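Local structure of DNA helicase RecQ (Deinococcus radiodurans, 4Q48) at residues R129-L134 against S165-R170; S248-A253 against A265-L270; G442-K447 against P457-G462. The protein probably couples ATP hydrolysis to the unwinding of duplex DNA, translocating in the 3'-5' direction. One frame throughout, in Å; residues are numbered along the deposited sequence.

The chain is the catalytic core of a longer RecQ protein, and its three contacts follow in sequence, each closing before the next opens. Contact 1 joins two helices of the DEAD/DEAH box helicase domain, built on a seven-stranded parallel sheet. Contact 2 sets helix 246-258 against edge strand 263-266 of the second, six-stranded parallel sheet, in the helicase C-terminal domain. Contact 3 lies at the surface of the RQC domain, between the end of helix 433-441 and the loop before helix 467-479. Their centres are about 47 Å (1 and 2), 55 Å (1 and 3) and 57 Å (2 and 3) apart, and none touches another: each is local to its own domain, not an interdomain joint.

Contact 1: R129-L134 against S165-R170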
loop_
_atom_site.group_PDB
_atom_site.type_symbol
_atom_site.label_atom_id
_atom_site.label_comp_id
_atom_site.label_asym_id
_atom_site.label_seq_id
_atom_site.Cartn_x
_atom_site.Cartn_y
_atom_site.Cartn_z
ATOM N N ARG A 129 -0.734 17.295 -29.068
ATOM C CA ARG A 129 -1.890 18.142 -29.295
ATOM C C ARG A 129 -2.617 18.473 -27.992
ATOM O O ARG A 129 -2.964 19.637 -27.748
ATOM C CB ARG A 129 -2.833 17.479 -30.288
ATOM C CG ARG A 129 -4.006 18.305 -30.642
ATOM C CD ARG A 129 -5.095 17.432 -31.191
ATOM N NE ARG A 129 -6.289 18.182 -31.555
ATOM C CZ ARG A 129 -7.421 18.120 -30.868
ATOM N NH1 ARG A 129 -7.473 17.355 -29.784
ATOM N NH2 ARG A 129 -8.487 18.827 -31.250
ATOM N N THR A 130 -2.846 17.466 -27.150
ATOM C CA THR A 130 -3.597 17.689 -25.924
ATOM C C THR A 130 -2.876 18.670 -24.982
ATOM O O THR A 130 -3.495 19.542 -24.379
ATOM C CB THR A 130 -3.846 16.346 -25.178
ATOM O OG1 THR A 130 -4.589 15.463 -26.019
ATOM C CG2 THR A 130 -4.615 16.559 -23.865
ATOM N N LEU A 131 -1.562 18.545 -24.890
ATOM C CA LEU A 131 -0.784 19.404 -24.006
ATOM C C LEU A 131 -0.862 20.861 -24.482
ATOM O O LEU A 131 -0.805 21.798 -23.681
ATOM C CB LEU A 131 0.659 18.908 -23.941
ATOM C CG LEU A 131 0.788 17.637 -23.086
ATOM C CD1 LEU A 131 2.024 16.877 -23.479
ATOM C CD2 LEU A 131 0.794 17.912 -21.583
ATOM N N ASP A 132 -1.036 21.041 -25.790
ATOM C CA ASP A 132 -1.164 22.373 -26.365
ATOM C C ASP A 132 -2.485 23.044 -25.940
ATOM O O ASP A 132 -2.467 24.229 -25.562
ATOM C CB ASP A 132 -1.086 22.302 -27.903
ATOM C CG ASP A 132 0.350 22.200 -28.426
ATOM O OD1 ASP A 132 1.301 22.421 -27.655
ATOM O OD2 ASP A 132 0.531 21.868 -29.615
ATOM N N LEU A 133 -3.607 22.300 -25.979
ATOM C CA LEU A 133 -4.911 22.831 -25.563
ATOM C C LEU A 133 -4.845 23.303 -24.127
ATOM O O LEU A 133 -5.351 24.386 -23.767
ATOM C CB LEU A 133 -6.027 21.800 -25.655
ATOM C CG LEU A 133 -6.586 21.285 -26.978
ATOM C CD1 LEU A 133 -7.970 20.774 -26.704
ATOM C CD2 LEU A 133 -6.634 22.335 -28.077
ATOM N N LEU A 134 -4.188 22.498 -23.307
ATOM C CA LEU A 134 -4.125 22.793 -21.896
ATOM C C LEU A 134 -3.466 24.135 -21.685
ATOM O O LEU A 134 -3.842 24.895 -20.785
ATOM C CB LEU A 134 -3.362 21.679 -21.183
ATOM C CG LEU A 134 -4.193 20.387 -21.074
ATOM C CD1 LEU A 134 -3.327 19.212 -20.691
ATOM C CD2 LEU A 134 -5.308 20.572 -20.053
ATOM N N SER A 165 6.424 12.852 -16.300
ATOM C CA SER A 165 7.534 13.790 -16.194
ATOM C C SER A 165 7.113 15.159 -16.685
ATOM O O SER A 165 7.425 16.182 -16.077
ATOM C CB SER A 165 8.731 13.312 -17.017
ATOM O OG SER A 165 8.913 11.910 -16.921
ATOM N N VAL A 166 6.385 15.138 -17.796
ATOM C CA VAL A 166 6.112 16.306 -18.617
ATOM C C VAL A 166 5.207 17.365 -17.966
ATOM O O VAL A 166 5.284 18.528 -18.321
ATOM C CB VAL A 166 5.485 15.855 -19.970
ATOM C CG1 VAL A 166 3.974 15.732 -19.855
ATOM C CG2 VAL A 166 5.851 16.800 -21.091
ATOM N N LEU A 167 4.378 16.995 -17.000
ATOM C CA LEU A 167 3.509 17.994 -16.390
ATOM C C LEU A 167 4.343 19.054 -15.705
ATOM O O LEU A 167 4.070 20.243 -15.842
ATOM C CB LEU A 167 2.531 17.385 -15.389
ATOM C CG LEU A 167 1.508 16.437 -16.012
ATOM C CD1 LEU A 167 0.499 16.022 -14.957
ATOM C CD2 LEU A 167 0.838 16.997 -17.269
ATOM N N ALA A 168 5.349 18.631 -14.952
ATOM C CA ALA A 168 6.231 19.579 -14.284
ATOM C C ALA A 168 7.072 20.403 -15.277
ATOM O O ALA A 168 7.524 21.500 -14.944
ATOM C CB ALA A 168 7.117 18.858 -13.311
ATOM N N GLU A 169 7.310 19.873 -16.477
ATOM C CA GLU A 169 8.046 20.634 -17.494
ATOM C C GLU A 169 7.215 21.731 -18.126
ATOM O O GLU A 169 7.476 22.910 -17.944
ATOM C CB GLU A 169 8.561 19.723 -18.603
ATOM C CG GLU A 169 10.022 19.338 -18.471
ATOM C CD GLU A 169 10.325 17.987 -19.100
ATOM O OE1 GLU A 169 10.411 16.970 -18.352
ATOM O OE2 GLU A 169 10.463 17.949 -20.347
ATOM N N ARG A 170 6.171 21.331 -18.835
ATOM C CA ARG A 170 5.408 22.265 -19.638
ATOM C C ARG A 170 4.497 23.152 -18.804
ATOM O O ARG A 170 4.037 24.193 -19.292
ATOM C CB ARG A 170 4.637 21.511 -20.728
ATOM C CG ARG A 170 5.566 21.239 -21.906
ATOM C CD ARG A 170 4.938 20.566 -23.091
ATOM N NE ARG A 170 4.046 21.466 -23.787
ATOM C CZ ARG A 170 3.441 21.180 -24.935
ATOM N NH1 ARG A 170 3.638 20.013 -25.527
ATOM N NH2 ARG A 170 2.620 22.064 -25.491
#
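In the first RecA-like domain, L131 and D132 of helix 128-135 meet V166, L167 and R170 of helix 165-170. Segments 129-134 and 165-170 run in broadly the same direction, their axes 12.0 Å apart at closest approach, a wide spacing that side chains bridge. L131 and R170 carry most of the contact between them. The arginine chain bends at the third torsion (chi3 71°), bringing the guanidinium group across to the other helix, where it makes a salt bridge: R170 NH2 donates to D132 OD1 over 2.6 Å, with an N-H...O angle of 147°. The oxygen lies almost in the guanidinium plane and is approached nearly along its own C-O bond, yet the carboxylate as a whole is turned 60° out of that plane, so the pairing rests on one oxygen and one nitrogen. The same guanidinium lays a face over L131, whose CB stands 3.6 Å from R170 NH1, near the rim of the flat group. L131 thus meets the arginine with the root of its side chain and apolar neighbours with its tip: L131 CD2 lies 4.2 Å from V166 CG1 and 4.4 Å from L167 CD2. Were R170 replaced by an alanine, D132 would probably lose its charged mate and L131 CB the guanidinium that covers it. A weak, long ion pair of R170 NH2 with E135 adds a second acidic neighbour. L131 and L134 also rest on F171, while V166 touches L126. The helices pack on strand 139-145, which leads into the DEAH motif at its C-terminal end; L134 packs on V139 of this strand, L167 on F142 and I144, and both leucines also touch L125 of helix 122-125.

Contact 2: S248-A253 against A265-L270; sequences SVEETA and AYHAGL
V249 and A253, one turn apart on helix 246-258, supply the apolar part of this contact by closing on the methyl group of A265. V249 holds CG1 anti to the backbone N (chi1 158°), which aims that branch at the strand: V249 CG1 lies 3.6 Å from A265 CB. The same V249 CG1 is 3.8 Å from Y266 N, on the backbone of the next residue. A253 adds its methyl from the next turn, with A253 CB 4.0 Å from A265 CB. Small side chains therefore do the work here, and helix and strand come close with little between them.

The pairing belongs to a beta-alpha-beta crossover of the second RecA-like domain: strand 238-242 leads into helix 246-258, and the chain returns in strand 263-266, the outermost strand of the parallel sheet, with strand 289-292 lying between the two. Along the returning segment the side chains alternate. A265 and H267 start toward the helix, whereas Y266 starts away from it and packs on R275, V278 and Q279 of helix 272-284 and on V290 and A292 of strand 289-292.

The aromatic contribution comes from H267, met at the edge of its ring by the same valine branch: V249 CG1 is 4.0 Å from H267 CD2. E250 approaches that ring obliquely with its aliphatic part, E250 CG being 4.2 Å from H267 NE2.

Polar and charged groups make no hydrogen bond across the contact. E250 OE2 stops 4.4 Å from H267 NE2 and has a long, weak ion pair with R246. Within the helix, S248 O takes two bonds from opposite faces of its carbonyl plane, one from T252 N at 2.9 Å and one from the hydroxyl T252 OG1.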
loop_
_atom_site.group_PDB
_atom_site.type_symbol
_atom_site.label_atom_id
_atom_site.label_comp_id
_atom_site.label_asym_id
_atom_site.label_seq_id
_atom_site.Cartn_x
_atom_site.Cartn_y
_atom_site.Cartn_z
ATOM N N SER A 248 -9.999 -24.429 -4.449
ATOM C CA SER A 248 -10.079 -24.344 -2.992
ATOM C C SER A 248 -11.343 -23.578 -2.565
ATOM O O SER A 248 -11.951 -23.895 -1.539
ATOM C CB SER A 248 -8.830 -23.682 -2.417
ATOM O OG SER A 248 -7.659 -24.325 -2.891
ATOM N N VAL A 249 -11.735 -22.581 -3.363
ATOM C CA VAL A 249 -12.989 -21.856 -3.139
ATOM C C VAL A 249 -14.201 -22.793 -3.227
ATOM O O VAL A 249 -14.976 -22.891 -2.281
ATOM C CB VAL A 249 -13.153 -20.673 -4.136
ATOM C CG1 VAL A 249 -14.605 -20.275 -4.285
ATOM C CG2 VAL A 249 -12.311 -19.473 -3.691
ATOM N N GLU A 250 -14.354 -23.474 -4.358
ATOM C CA GLU A 250 -15.410 -24.464 -4.547
ATOM C C GLU A 250 -15.514 -25.453 -3.384
ATOM O O GLU A 250 -16.559 -25.564 -2.720
ATOM C CB GLU A 250 -15.155 -25.233 -5.848
ATOM C CG GLU A 250 -15.402 -24.439 -7.133
ATOM C CD GLU A 250 -14.978 -25.209 -8.395
ATOM O OE1 GLU A 250 -15.416 -26.380 -8.577
ATOM O OE2 GLU A 250 -14.206 -24.627 -9.203
ATOM N N GLU A 251 -14.410 -26.141 -3.113
ATOM C CA GLU A 251 -14.429 -27.236 -2.157
ATOM C C GLU A 251 -14.627 -26.773 -0.734
ATOM O O GLU A 251 -15.369 -27.397 0.018
ATOM C CB GLU A 251 -13.160 -28.072 -2.281
ATOM C CG GLU A 251 -13.161 -28.916 -3.556
ATOM C CD GLU A 251 -11.866 -29.657 -3.770
ATOM O OE1 GLU A 251 -10.813 -28.991 -3.845
ATOM O OE2 GLU A 251 -11.908 -30.904 -3.876
ATOM N N THR A 252 -13.962 -25.681 -0.371
ATOM C CA THR A 252 -14.156 -25.057 0.941
ATOM C C THR A 252 -15.612 -24.599 1.110
ATOM O O THR A 252 -16.243 -24.867 2.141
ATOM C CB THR A 252 -13.212 -23.837 1.124
ATOM O OG1 THR A 252 -11.853 -24.257 0.933
ATOM C CG2 THR A 252 -13.378 -23.198 2.501
ATOM N N ALA A 253 -16.145 -23.950 0.071
ATOM C CA ALA A 253 -17.513 -23.461 0.098
ATOM C C ALA A 253 -18.475 -24.611 0.357
ATOM O O ALA A 253 -19.425 -24.441 1.109
ATOM C CB ALA A 253 -17.879 -22.739 -1.218
ATOM N N ALA A 265 -19.644 -19.854 -3.158
ATOM C CA ALA A 265 -18.418 -19.672 -3.912
ATOM C C ALA A 265 -18.531 -18.406 -4.761
ATOM O O ALA A 265 -19.624 -18.051 -5.208
ATOM C CB ALA A 265 -18.131 -20.891 -4.781
ATOM N N TYR A 266 -17.400 -17.736 -4.975
ATOM C CA TYR A 266 -17.324 -16.479 -5.723
ATOM C C TYR A 266 -15.929 -16.399 -6.341
ATOM O O TYR A 266 -14.944 -16.114 -5.639
ATOM C CB TYR A 266 -17.593 -15.292 -4.805
ATOM C CG TYR A 266 -17.725 -13.915 -5.431
ATOM C CD1 TYR A 266 -18.858 -13.550 -6.139
ATOM C CD2 TYR A 266 -16.739 -12.947 -5.240
ATOM C CE1 TYR A 266 -18.992 -12.276 -6.669
ATOM C CE2 TYR A 266 -16.859 -11.675 -5.767
ATOM C CZ TYR A 266 -17.989 -11.343 -6.487
ATOM O OH TYR A 266 -18.115 -10.074 -7.024
ATOM N N HIS A 267 -15.842 -16.676 -7.641
ATOM C CA HIS A 267 -14.559 -16.692 -8.342
ATOM C C HIS A 267 -14.697 -16.233 -9.795
ATOM O O HIS A 267 -15.806 -16.140 -10.330
ATOM C CB HIS A 267 -13.947 -18.107 -8.242
ATOM C CG HIS A 267 -14.835 -19.191 -8.765
ATOM N ND1 HIS A 267 -15.074 -19.384 -10.106
ATOM C CD2 HIS A 267 -15.640 -20.064 -8.114
ATOM C CE1 HIS A 267 -15.923 -20.383 -10.263
ATOM N NE2 HIS A 267 -16.290 -20.805 -9.067
ATOM N N ALA A 268 -13.557 -15.989 -10.436
ATOM C CA ALA A 268 -13.511 -15.421 -11.780
ATOM C C ALA A 268 -14.267 -16.311 -12.762
ATOM O O ALA A 268 -14.659 -15.890 -13.854
ATOM C CB ALA A 268 -12.053 -15.231 -12.229
ATOM N N GLY A 269 -14.458 -17.557 -12.352
ATOM C CA GLY A 269 -15.010 -18.589 -13.200
ATOM C C GLY A 269 -16.455 -18.527 -13.637
ATOM O O GLY A 269 -16.820 -17.694 -14.464
ATOM N N LEU A 270 -17.285 -19.346 -13.003
ATOM C CA LEU A 270 -18.604 -19.697 -13.519
ATOM C C LEU A 270 -19.531 -18.456 -13.580
ATOM O O LEU A 270 -19.251 -17.405 -12.966
ATOM C CB LEU A 270 -19.173 -20.872 -12.659
ATOM C CG LEU A 270 -20.250 -21.950 -12.957
ATOM C CD1 LEU A 270 -20.460 -22.832 -11.741
ATOM C CD2 LEU A 270 -21.581 -21.504 -13.421
#

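Contact 3: G442-K447 against P457-G462; sequences GRETDK and PTFGVG
F459 swings its ring beneath G442 by holding CG anti to the backbone N (chi1 -168°), while chi2 of 66° turns one face of the ring to the glycine. The result is a CH-pi contact: G442 CA sits 3.7 Å from the ring centroid and 19° off the ring normal, displaced somewhat toward the rim. The far end of the ring continues under the next peptide, with F459 CZ 3.4 Å from G442 C. Round the edge, near the ring plane, come R443 O, 3.4 Å from F459 CZ, and E444 N, 4.0 Å from the same carbon. E444 reaches this end of the ring with its aliphatic part, E444 CG lying 4.1 Å from F459 CZ, and its carboxylate plane stands almost perpendicular to the ring.

G442 and G460 both occupy turn positions of the RQC domain, a winged-helix fold. G442 ends helix 433-441 in a Schellman motif, with positive phi, and E444 centres an inverse gamma turn on the way to helix 446-451, where T445 holds the N-cap position without a capping bond from its side chain. G460 is the third residue of a type II beta turn from T458 to V461, closed by a bond from V461 N to T458 O of 3.3 Å. The two backbones touch here, G442 N being 3.4 Å from G460 CA, and a beta carbon on G442 would run into G460 CA.

No hydrogen bond crosses between the two segments; the loop is tied instead to helix 433-441 through backbone bonds of G460 with V439 and of G462 with L440. F459 also packs on V439, V448 and H454. R443 starts away from segment 457-462, and its NH1 makes a salt bridge with E467, while G462 O accepts a bond from the indole of W470.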
loop_
_atom_site.group_PDB
_atom_site.type_symbol
_atom_site.label_atom_id
_atom_site.label_comp_id
_atom_site.label_asym_id
_atom_site.label_seq_id
_atom_site.Cartn_x
_atom_site.Cartn_y
_atom_site.Cartn_z
ATOM N N GLY A 442 36.172 -9.276 12.701
ATOM C CA GLY A 442 37.584 -9.016 12.862
ATOM C C GLY A 442 38.384 -9.932 11.968
ATOM O O GLY A 442 39.443 -10.410 12.376
ATOM N N ARG A 443 37.855 -10.208 10.775
ATOM C CA ARG A 443 38.576 -11.004 9.784
ATOM C C ARG A 443 39.335 -10.104 8.819
ATOM O O ARG A 443 38.740 -9.217 8.194
ATOM C CB ARG A 443 37.639 -11.892 8.977
ATOM C CG ARG A 443 36.908 -12.972 9.740
ATOM C CD ARG A 443 35.830 -13.509 8.803
ATOM N NE ARG A 443 35.207 -14.749 9.243
ATOM C CZ ARG A 443 34.122 -15.251 8.663
ATOM N NH1 ARG A 443 33.586 -14.609 7.621
ATOM N NH2 ARG A 443 33.575 -16.383 9.112
ATOM N N GLU A 444 40.638 -10.346 8.675
ATOM C CA GLU A 444 41.449 -9.536 7.777
ATOM C C GLU A 444 41.408 -10.079 6.355
ATOM O O GLU A 444 42.424 -10.523 5.819
ATOM C CB GLU A 444 42.894 -9.427 8.277
ATOM C CG GLU A 444 43.010 -9.156 9.785
ATOM C CD GLU A 444 44.200 -8.263 10.137
ATOM O OE1 GLU A 444 44.710 -7.567 9.233
ATOM O OE2 GLU A 444 44.606 -8.235 11.318
ATOM N N THR A 445 40.220 -10.023 5.748
ATOM C CA THR A 445 40.072 -10.334 4.338
ATOM C C THR A 445 40.840 -9.246 3.625
ATOM O O THR A 445 41.198 -8.236 4.223
ATOM C CB THR A 445 38.606 -10.325 3.855
ATOM O OG1 THR A 445 37.751 -10.851 4.868
ATOM C CG2 THR A 445 38.449 -11.139 2.566
ATOM N N ASP A 446 41.069 -9.403 2.339
ATOM C CA ASP A 446 41.944 -8.454 1.695
ATOM C C ASP A 446 41.124 -7.273 1.234
ATOM O O ASP A 446 41.639 -6.147 1.159
ATOM C CB ASP A 446 42.692 -9.137 0.551
ATOM C CG ASP A 446 43.678 -10.201 1.055
ATOM O OD1 ASP A 446 44.040 -10.177 2.262
ATOM O OD2 ASP A 446 44.062 -11.077 0.245
ATOM N N LYS A 447 39.840 -7.531 0.959
ATOM C CA LYS A 447 38.853 -6.460 0.734
ATOM C C LYS A 447 38.869 -5.528 1.944
ATOM O O LYS A 447 38.781 -4.303 1.806
ATOM C CB LYS A 447 37.450 -7.026 0.502
ATOM C CG LYS A 447 37.276 -8.393 1.144
ATOM C CD LYS A 447 35.819 -8.811 1.463
ATOM C CE LYS A 447 35.010 -9.200 0.218
ATOM N NZ LYS A 447 33.623 -9.643 0.566
ATOM N N PRO A 457 38.287 1.472 14.939
ATOM C CA PRO A 457 38.055 0.978 16.306
ATOM C C PRO A 457 36.941 -0.082 16.415
ATOM O O PRO A 457 36.900 -0.805 17.413
ATOM C CB PRO A 457 37.671 2.247 17.070
ATOM C CG PRO A 457 37.085 3.114 16.039
ATOM C CD PRO A 457 37.914 2.881 14.803
ATOM N N THR A 458 36.065 -0.158 15.410
ATOM C CA THR A 458 34.930 -1.098 15.380
ATOM C C THR A 458 35.296 -2.521 14.923
ATOM O O THR A 458 34.447 -3.415 14.883
ATOM C CB THR A 458 33.806 -0.580 14.444
ATOM O OG1 THR A 458 32.579 -1.260 14.723
ATOM C CG2 THR A 458 34.161 -0.831 12.998
ATOM N N PHE A 459 36.555 -2.713 14.549
ATOM C CA PHE A 459 36.988 -3.954 13.908
ATOM C C PHE A 459 36.966 -5.102 14.901
ATOM O O PHE A 459 37.556 -5.005 15.976
ATOM C CB PHE A 459 38.399 -3.802 13.320
ATOM C CG PHE A 459 38.812 -4.929 12.410
ATOM C CD1 PHE A 459 38.159 -5.145 11.201
ATOM C CD2 PHE A 459 39.839 -5.796 12.776
ATOM C CE1 PHE A 459 38.540 -6.193 10.353
ATOM C CE2 PHE A 459 40.226 -6.845 11.932
ATOM C CZ PHE A 459 39.573 -7.044 10.722
ATOM N N GLY A 460 36.199 -6.145 14.590
ATOM C CA GLY A 460 36.169 -7.315 15.437
ATOM C C GLY A 460 35.386 -7.146 16.715
ATOM O O GLY A 460 35.438 -8.008 17.592
ATOM N N VAL A 461 34.635 -6.060 16.819
ATOM C CA VAL A 461 33.845 -5.810 18.016
ATOM C C VAL A 461 32.751 -6.882 18.153
ATOM O O VAL A 461 32.145 -7.036 19.221
ATOM C CB VAL A 461 33.213 -4.388 17.993
ATOM C CG1 VAL A 461 32.148 -4.273 16.865
ATOM C CG2 VAL A 461 32.635 -4.014 19.379
ATOM N N GLY A 462 32.492 -7.606 17.064
ATOM C CA GLY A 462 31.469 -8.639 17.037
ATOM C C GLY A 462 32.028 -10.063 16.983
ATOM O O GLY A 462 31.360 -10.966 16.485
#